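PDB 2OO3: protein involved in catabolism of external DNA from Legionella pneumophila subsp. pneumophila, which probably methylates N6 of the adenine at position 2030 of 23S ribosomal RNA, using S-adenosyl-L-methionine as methyl donor. Local coordinates for residues E41-R46 / D145-L150; L116-L121 / V139-T144. All coordinates share one frame; numbering follows the deposited sequence.

Contact 1. Residues E41-R46 / D145-L150; sequences ETHSGR and DGVSKL
At the C-terminal ends of the parallel strands of a Rossmann-like methyltransferase sheet, the loop after strand 38-41 meets the start of helix 146-153. Thr-42 and His-43 touch Gly-146, Val-147 and Leu-150. The backbones come closest at Thr-42 and Gly-146, whose CA atoms are 3.9 Å apart. The CA of Gly-146 lies directly against the Thr-42 carbonyl and gives a C-H...O contact to Thr-42 O at 3.3 Å. No direct hydrogen bond joins the two segments. Water 1 bridges them instead: it donates to Thr-42 O at 2.7 Å and accepts from Gly-146 N at 2.9 Å. The same water lies above one face of the His-43 imidazole, offset toward the rim.

Two side-chain contacts add to this bridge. The methyl CG2 of Thr-42 meets Leu-150 CD2 at 3.9 Å. The other branch of Thr-42, OG1, lies between the backbone N and the carbonyl carbon (chi1 47°). There it reaches His-43 ND1 at 3.0 Å in a hydrogen bond that either atom could donate, and this bond helps fix the rotation of the ring. The far end of the imidazole then comes obliquely onto a methyl of Val-147, with His-43 CE1 3.4 Å from Val-147 CG2. Val-147 and Leu-150 also touch helix 174-188.

Asp-145 is the N-cap of the helix. Its OD1 takes weak bonds from Val-147 N and Ser-148 N. Its carbonyl O accepts from Ser-148 OG at 2.7 Å and from Lys-149 N. His-43, Asp-145 and Gly-146 are predicted to bind S-adenosyl-L-methionine, consistent with the cofactor pocket at the strand ends of a class I methyltransferase.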
ATOM      1  N   GLU A  41       9.631   0.172  -3.573  1.00  6.93           N
ATOM      2  CA  GLU A  41       8.657  -0.903  -3.497  1.00  8.44           C
ATOM      3  C   GLU A  41       9.324  -2.239  -3.577  1.00  8.64           C
ATOM      4  O   GLU A  41      10.090  -2.503  -4.505  1.00  9.98           O
ATOM      5  CB  GLU A  41       7.602  -0.816  -4.599  1.00  8.97           C
ATOM      6  CG  GLU A  41       6.541   0.228  -4.380  1.00 11.45           C
ATOM      7  CD  GLU A  41       5.520   0.224  -5.519  1.00 13.84           C
ATOM      8  OE1 GLU A  41       4.887   1.263  -5.805  1.00 10.89           O
ATOM      9  OE2 GLU A  41       5.381  -0.844  -6.139  1.00 17.67           O
ATOM     10  N   THR A  42       9.007  -3.112  -2.622  1.00  8.22           N
ATOM     11  CA  THR A  42       9.601  -4.458  -2.566  1.00  7.82           C
ATOM     12  C   THR A  42       8.860  -5.449  -3.501  1.00  6.87           C
ATOM     13  O   THR A  42       9.437  -6.419  -3.974  1.00  6.25           O
ATOM     14  CB  THR A  42       9.556  -5.001  -1.092  1.00  8.26           C
ATOM     15  OG1 THR A  42       8.240  -4.783  -0.566  1.00  8.37           O
ATOM     16  CG2 THR A  42      10.532  -4.254  -0.154  1.00  9.48           C
ATOM     17  N   HIS A  43       7.573  -5.226  -3.754  1.00  7.32           N
ATOM     18  CA  HIS A  43       6.767  -6.162  -4.553  1.00  5.82           C
ATOM     19  C   HIS A  43       5.911  -5.314  -5.513  1.00  7.62           C
ATOM     20  O   HIS A  43       4.704  -5.076  -5.238  1.00  8.11           O
ATOM     21  CB  HIS A  43       5.803  -6.986  -3.677  1.00  7.03           C
ATOM     22  CG  HIS A  43       6.446  -7.845  -2.627  1.00  6.43           C
ATOM     23  ND1 HIS A  43       6.929  -7.339  -1.440  1.00  9.21           N
ATOM     24  CD2 HIS A  43       6.612  -9.190  -2.556  1.00  9.35           C
ATOM     25  CE1 HIS A  43       7.399  -8.332  -0.694  1.00  9.86           C
ATOM     26  NE2 HIS A  43       7.229  -9.465  -1.353  1.00 10.15           N
ATOM     27  N   SER A  44       6.489  -4.837  -6.616  1.00  6.27           N
ATOM     28  CA  SER A  44       5.785  -3.888  -7.482  1.00  8.24           C
ATOM     29  C   SER A  44       4.692  -4.451  -8.404  1.00  9.25           C
ATOM     30  O   SER A  44       3.833  -3.697  -8.871  1.00 11.18           O
ATOM     31  CB  SER A  44       6.792  -3.097  -8.320  1.00  7.34           C
ATOM     32  OG  SER A  44       7.726  -2.489  -7.461  1.00  8.52           O
ATOM     33  N   GLY A  45       4.748  -5.744  -8.702  1.00  9.24           N
ATOM     34  CA  GLY A  45       3.810  -6.370  -9.625  1.00  9.92           C
ATOM     35  C   GLY A  45       3.942  -5.818 -11.042  1.00 10.68           C
ATOM     36  O   GLY A  45       4.997  -5.339 -11.435  1.00 12.55           O
ATOM     37  N   ARG A  46       2.878  -5.862 -11.827  1.00 10.12           N
ATOM     38  CA  ARG A  46       2.993  -5.437 -13.223  1.00  9.71           C
ATOM     39  C   ARG A  46       2.656  -3.961 -13.413  1.00  9.74           C
ATOM     40  O   ARG A  46       2.882  -3.410 -14.492  1.00 11.06           O
ATOM     41  CB  ARG A  46       2.137  -6.320 -14.122  1.00 10.42           C
ATOM     42  CG  ARG A  46       0.677  -6.257 -13.807  1.00 10.35           C
ATOM     43  CD  ARG A  46      -0.158  -7.049 -14.812  1.00 16.90           C
ATOM     44  NE  ARG A  46       0.221  -8.459 -14.887  1.00 23.19           N
ATOM     45  CZ  ARG A  46      -0.155  -9.278 -15.871  1.00 27.44           C
ATOM     46  NH1 ARG A  46      -0.920  -8.821 -16.868  1.00 27.16           N
ATOM     47  NH2 ARG A  46       0.237 -10.548 -15.865  1.00 27.11           N
ATOM     48  N   ASP A 145      14.555  -9.948  -5.977  1.00 16.58           N
ATOM     49  CA  ASP A 145      13.858 -10.126  -4.726  1.00 16.55           C
ATOM     50  C   ASP A 145      13.872  -8.813  -3.953  1.00 15.35           C
ATOM     51  O   ASP A 145      14.891  -8.469  -3.329  1.00 13.66           O
ATOM     52  CB  ASP A 145      14.559 -11.199  -3.891  1.00 17.55           C
ATOM     53  CG  ASP A 145      13.738 -11.625  -2.701  1.00 21.24           C
ATOM     54  OD1 ASP A 145      12.969 -10.800  -2.168  1.00 22.00           O
ATOM     55  OD2 ASP A 145      13.857 -12.809  -2.311  1.00 28.02           O
ATOM     56  N   GLY A 146      12.754  -8.085  -3.980  1.00 13.11           N
ATOM     57  CA  GLY A 146      12.684  -6.781  -3.275  1.00 13.14           C
ATOM     58  C   GLY A 146      12.995  -6.823  -1.782  1.00 13.16           C
ATOM     59  O   GLY A 146      13.614  -5.922  -1.254  1.00 12.61           O
ATOM     60  N   VAL A 147      12.562  -7.884  -1.106  1.00 14.17           N
ATOM     61  CA  VAL A 147      12.759  -8.026   0.334  1.00 15.08           C
ATOM     62  C   VAL A 147      14.268  -8.103   0.675  1.00 17.56           C
ATOM     63  O   VAL A 147      14.724  -7.480   1.633  1.00 17.13           O
ATOM     64  CB  VAL A 147      11.949  -9.239   0.884  1.00 15.93           C
ATOM     65  CG1 VAL A 147      12.214  -9.470   2.392  1.00 14.04           C
ATOM     66  CG2 VAL A 147      10.438  -8.981   0.672  1.00 13.17           C
ATOM     67  N   SER A 148      15.022  -8.830  -0.155  1.00 18.91           N
ATOM     68  CA  SER A 148      16.472  -8.905  -0.045  1.00 21.27           C
ATOM     69  C   SER A 148      17.123  -7.553  -0.334  1.00 21.73           C
ATOM     70  O   SER A 148      18.137  -7.234   0.261  1.00 22.69           O
ATOM     71  CB  SER A 148      17.036 -10.040  -0.937  1.00 21.03           C
ATOM     72  OG  SER A 148      17.144  -9.635  -2.304  1.00 26.20           O
ATOM     73  N   LYS A 149      16.511  -6.734  -1.185  1.00 22.86           N
ATOM     74  CA  LYS A 149      17.052  -5.406  -1.520  1.00 23.88           C
ATOM     75  C   LYS A 149      17.011  -4.366  -0.417  1.00 25.33           C
ATOM     76  O   LYS A 149      17.809  -3.406  -0.444  1.00 26.21           O
ATOM     77  CB  LYS A 149      16.356  -4.807  -2.749  1.00 24.16           C
ATOM     78  CG  LYS A 149      16.948  -5.230  -4.061  1.00 23.10           C
ATOM     79  CD  LYS A 149      18.352  -4.702  -4.220  1.00 24.65           C
ATOM     80  CE  LYS A 149      18.976  -5.157  -5.525  1.00 27.40           C
ATOM     81  NZ  LYS A 149      20.413  -4.767  -5.536  1.00 30.14           N
ATOM     82  N   LEU A 150      16.082  -4.518   0.529  1.00 25.07           N
ATOM     83  CA  LEU A 150      16.018  -3.624   1.677  1.00 25.14           C
ATOM     84  C   LEU A 150      17.415  -3.384   2.289  1.00 25.40           C
ATOM     85  O   LEU A 150      17.821  -2.237   2.536  1.00 25.82           O
ATOM     86  CB  LEU A 150      15.052  -4.168   2.726  1.00 24.90           C
ATOM     87  CG  LEU A 150      13.560  -4.085   2.408  1.00 25.48           C
ATOM     88  CD1 LEU A 150      12.738  -4.700   3.522  1.00 25.37           C
ATOM     89  CD2 LEU A 150      13.144  -2.620   2.195  1.00 25.09           C
TER
HETATM   90  O   HOH W   1      10.124  -8.780  -5.008  1.00 17.84           O

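Contact 2. Residues L116-L121 / V139-T144; sequences LYLCEL and VYVNHT
Tyr-117 lays one face of its ring against the side-chain amide of Asn-142. The two planes are almost parallel, 6° apart, and the side chains cross at about a right angle. Asn-142 ND2 sits over the ring toward its rim, 3.2 Å from Tyr-117 CZ. The Tyr-117 ring is carried there with CG anti to the backbone N (chi1 -165°). Cys-119 follows on the same face of the sheet, and its SG packs against Thr-144 CG2 at 3.7 Å.

On the face bearing Leu-116, Leu-118, Val-139 and Val-141, the contact is aliphatic. Leu-118 CD1 reaches obliquely to Val-139 CG1 at 3.6 Å. Helix 102-109 packs against Leu-116, Leu-118 and Val-139, while Val-141 touches helix 123-129.

Strands 115-119 and 139-142 are parallel neighbours in a beta-alpha-beta unit whose connecting helix is 123-129. Strand 139-142 is the outermost strand at this side of the sheet. Leu-118 is gripped twice: its N donates to Tyr-140 O at 2.8 Å, and its O accepts from Asn-142 N at 2.7 Å. The pairing continues through Glu-120 N to Asn-142 O at 2.9 Å, then weakens at Thr-144 N to Glu-120 O.

A side chain adds a further bond near there. His-143 NE2 donates to Leu-121 O at 2.7 Å. The oxygen lies in the imidazole plane, but the bond is bent and the donor stands above the carbonyl plane. The His-143 ring also stacks with Tyr-126. The carboxylate of Glu-120, a predicted S-adenosyl-L-methionine ligand, is held by outside partners: OE1 accepts from Gly-45 N and OE2 from His-122 N.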
ATOM      1  N   LEU A 116      12.457   6.672  -7.649  1.00  7.15           N
ATOM      2  CA  LEU A 116      11.605   5.484  -7.444  1.00  6.93           C
ATOM      3  C   LEU A 116      12.409   4.250  -7.782  1.00  6.99           C
ATOM      4  O   LEU A 116      13.042   4.164  -8.838  1.00  6.90           O
ATOM      5  CB  LEU A 116      10.342   5.508  -8.330  1.00  6.58           C
ATOM      6  CG  LEU A 116       9.270   6.595  -8.087  1.00  7.15           C
ATOM      7  CD1 LEU A 116       9.718   7.960  -8.608  1.00  7.20           C
ATOM      8  CD2 LEU A 116       7.938   6.167  -8.719  1.00  7.25           C
ATOM      9  N   TYR A 117      12.339   3.269  -6.907  1.00  6.16           N
ATOM     10  CA  TYR A 117      13.007   2.035  -7.133  1.00  5.90           C
ATOM     11  C   TYR A 117      11.977   0.907  -6.965  1.00  6.08           C
ATOM     12  O   TYR A 117      11.450   0.666  -5.857  1.00  5.91           O
ATOM     13  CB  TYR A 117      14.124   1.925  -6.118  1.00  6.76           C
ATOM     14  CG  TYR A 117      15.129   0.873  -6.425  1.00  9.90           C
ATOM     15  CD1 TYR A 117      16.435   1.223  -6.827  1.00 10.02           C
ATOM     16  CD2 TYR A 117      14.812  -0.483  -6.292  1.00 11.59           C
ATOM     17  CE1 TYR A 117      17.380   0.244  -7.081  1.00 11.18           C
ATOM     18  CE2 TYR A 117      15.754  -1.461  -6.546  1.00 11.95           C
ATOM     19  CZ  TYR A 117      17.026  -1.082  -6.935  1.00 11.35           C
ATOM     20  OH  TYR A 117      17.954  -2.032  -7.158  1.00 12.81           O
ATOM     21  N   LEU A 118      11.685   0.218  -8.063  1.00  5.48           N
ATOM     22  CA  LEU A 118      10.602  -0.754  -8.075  1.00  5.93           C
ATOM     23  C   LEU A 118      11.166  -2.150  -8.289  1.00  7.18           C
ATOM     24  O   LEU A 118      11.919  -2.368  -9.245  1.00  7.30           O
ATOM     25  CB  LEU A 118       9.627  -0.437  -9.214  1.00  5.59           C
ATOM     26  CG  LEU A 118       9.088   1.007  -9.271  1.00  5.91           C
ATOM     27  CD1 LEU A 118       8.250   1.282 -10.533  1.00  5.00           C
ATOM     28  CD2 LEU A 118       8.298   1.382  -7.939  1.00  3.94           C
ATOM     29  N   CYS A 119      10.786  -3.089  -7.430  1.00  7.58           N
ATOM     30  CA  CYS A 119      11.331  -4.462  -7.506  1.00  9.34           C
ATOM     31  C   CYS A 119      10.220  -5.425  -7.847  1.00  9.46           C
ATOM     32  O   CYS A 119       9.143  -5.359  -7.249  1.00  9.31           O
ATOM     33  CB  CYS A 119      11.937  -4.912  -6.170  1.00  9.11           C
ATOM     34  SG  CYS A 119      13.302  -3.851  -5.537  1.00 12.82           S
ATOM     35  N   GLU A 120      10.494  -6.348  -8.756  1.00 10.49           N
ATOM     36  CA  GLU A 120       9.537  -7.402  -9.039  1.00 12.83           C
ATOM     37  C   GLU A 120      10.263  -8.705  -9.373  1.00 13.76           C
ATOM     38  O   GLU A 120      11.089  -8.743 -10.274  1.00 14.09           O
ATOM     39  CB  GLU A 120       8.575  -6.999 -10.187  1.00 12.00           C
ATOM     40  CG  GLU A 120       7.628  -8.137 -10.666  1.00 12.79           C
ATOM     41  CD  GLU A 120       6.824  -8.791  -9.519  1.00 14.82           C
ATOM     42  OE1 GLU A 120       6.367  -8.080  -8.571  1.00 14.44           O
ATOM     43  OE2 GLU A 120       6.656 -10.035  -9.571  1.00 14.11           O
ATOM     44  N   LEU A 121       9.882  -9.771  -8.687  1.00 15.21           N
ATOM     45  CA  LEU A 121      10.530 -11.071  -8.860  1.00 17.94           C
ATOM     46  C   LEU A 121      10.032 -11.876 -10.084  1.00 17.85           C
ATOM     47  O   LEU A 121      10.820 -12.554 -10.754  1.00 17.94           O
ATOM     48  CB  LEU A 121      10.331 -11.864  -7.571  1.00 18.32           C
ATOM     49  CG  LEU A 121      11.235 -13.041  -7.238  1.00 21.12           C
ATOM     50  CD1 LEU A 121      12.648 -12.579  -7.095  1.00 23.17           C
ATOM     51  CD2 LEU A 121      10.744 -13.711  -5.984  1.00 20.88           C
ATOM     52  N   VAL A 139      12.575   6.649 -12.619  1.00  7.45           N
ATOM     53  CA  VAL A 139      12.029   5.357 -12.249  1.00  7.57           C
ATOM     54  C   VAL A 139      12.991   4.208 -12.578  1.00  7.51           C
ATOM     55  O   VAL A 139      13.294   3.965 -13.742  1.00  6.78           O
ATOM     56  CB  VAL A 139      10.657   5.090 -12.939  1.00  7.42           C
ATOM     57  CG1 VAL A 139      10.083   3.716 -12.504  1.00  7.26           C
ATOM     58  CG2 VAL A 139       9.650   6.191 -12.616  1.00  8.87           C
ATOM     59  N   TYR A 140      13.472   3.520 -11.555  1.00  7.39           N
ATOM     60  CA  TYR A 140      14.355   2.359 -11.753  1.00  8.22           C
ATOM     61  C   TYR A 140      13.619   1.069 -11.492  1.00  9.12           C
ATOM     62  O   TYR A 140      13.215   0.801 -10.354  1.00 10.75           O
ATOM     63  CB  TYR A 140      15.566   2.455 -10.829  1.00  8.21           C
ATOM     64  CG  TYR A 140      16.421   3.646 -11.193  1.00  9.08           C
ATOM     65  CD1 TYR A 140      17.476   3.517 -12.121  1.00  6.93           C
ATOM     66  CD2 TYR A 140      16.158   4.916 -10.654  1.00  7.26           C
ATOM     67  CE1 TYR A 140      18.250   4.619 -12.487  1.00  6.38           C
ATOM     68  CE2 TYR A 140      16.947   6.037 -11.014  1.00  7.82           C
ATOM     69  CZ  TYR A 140      17.992   5.865 -11.919  1.00  8.43           C
ATOM     70  OH  TYR A 140      18.754   6.963 -12.265  1.00 10.67           O
ATOM     71  N   VAL A 141      13.445   0.265 -12.531  1.00  9.94           N
ATOM     72  CA  VAL A 141      12.713  -1.003 -12.412  1.00 10.98           C
ATOM     73  C   VAL A 141      13.711  -2.145 -12.352  1.00 12.35           C
ATOM     74  O   VAL A 141      14.561  -2.258 -13.245  1.00 12.21           O
ATOM     75  CB  VAL A 141      11.795  -1.206 -13.616  1.00 11.50           C
ATOM     76  CG1 VAL A 141      10.992  -2.524 -13.497  1.00 13.10           C
ATOM     77  CG2 VAL A 141      10.853  -0.018 -13.778  1.00 12.91           C
ATOM     78  N   ASN A 142      13.608  -2.987 -11.315  1.00 12.17           N
ATOM     79  CA  ASN A 142      14.561  -4.069 -11.053  1.00 14.24           C
ATOM     80  C   ASN A 142      13.947  -5.461 -10.896  1.00 14.46           C
ATOM     81  O   ASN A 142      12.983  -5.643 -10.148  1.00 15.11           O
ATOM     82  CB  ASN A 142      15.376  -3.720  -9.830  1.00 14.71           C
ATOM     83  CG  ASN A 142      16.161  -2.445 -10.029  1.00 19.12           C
ATOM     84  OD1 ASN A 142      17.316  -2.475 -10.456  1.00 23.75           O
ATOM     85  ND2 ASN A 142      15.527  -1.306  -9.738  1.00 24.83           N
ATOM     86  N   HIS A 143      14.477  -6.425 -11.638  1.00 13.73           N
ATOM     87  CA  HIS A 143      14.020  -7.807 -11.573  1.00 14.92           C
ATOM     88  C   HIS A 143      14.823  -8.507 -10.472  1.00 15.24           C
ATOM     89  O   HIS A 143      15.930  -8.995 -10.691  1.00 14.27           O
ATOM     90  CB  HIS A 143      14.194  -8.491 -12.944  1.00 15.19           C
ATOM     91  CG  HIS A 143      13.629  -9.874 -13.006  1.00 18.07           C
ATOM     92  ND1 HIS A 143      14.007 -10.790 -13.972  1.00 19.10           N
ATOM     93  CD2 HIS A 143      12.717 -10.502 -12.226  1.00 18.04           C
ATOM     94  CE1 HIS A 143      13.345 -11.915 -13.784  1.00 20.09           C
ATOM     95  NE2 HIS A 143      12.574 -11.776 -12.720  1.00 21.37           N
ATOM     96  N   THR A 144      14.260  -8.506  -9.265  1.00 15.64           N
ATOM     97  CA  THR A 144      15.003  -8.873  -8.091  1.00 15.90           C
ATOM     98  C   THR A 144      14.063  -9.166  -6.937  1.00 16.77           C
ATOM     99  O   THR A 144      12.904  -8.724  -6.925  1.00 16.10           O
ATOM    100  CB  THR A 144      16.057  -7.791  -7.729  1.00 16.96           C
ATOM    101  OG1 THR A 144      17.031  -8.347  -6.833  1.00 18.52           O
ATOM    102  CG2 THR A 144      15.411  -6.501  -7.139  1.00 16.30           C
TER

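In the fold
The two contacts are neighbours, with centres about 7 Å apart. Along the chain, contact 2 is nested inside the loop closed by contact 1. Strand 139-142 of contact 2 is followed, after a short link through residues 143-145, by helix 146-153 of contact 1. Strand 115-119 lies between strands 38-41 and 139-142 in the mixed sheet, so it joins the two sites. The link is direct: Ser-44 N lies 2.8 Å from Cys-119 O, a probable hydrogen bond. Contact 2 pairs the edge strand 139-142 with its neighbour, and contact 1 lies in what follows strands 38-41 and 139-142. Together they gather four predicted cofactor-binding residues: His-43, Glu-120, Asp-145 and Gly-146.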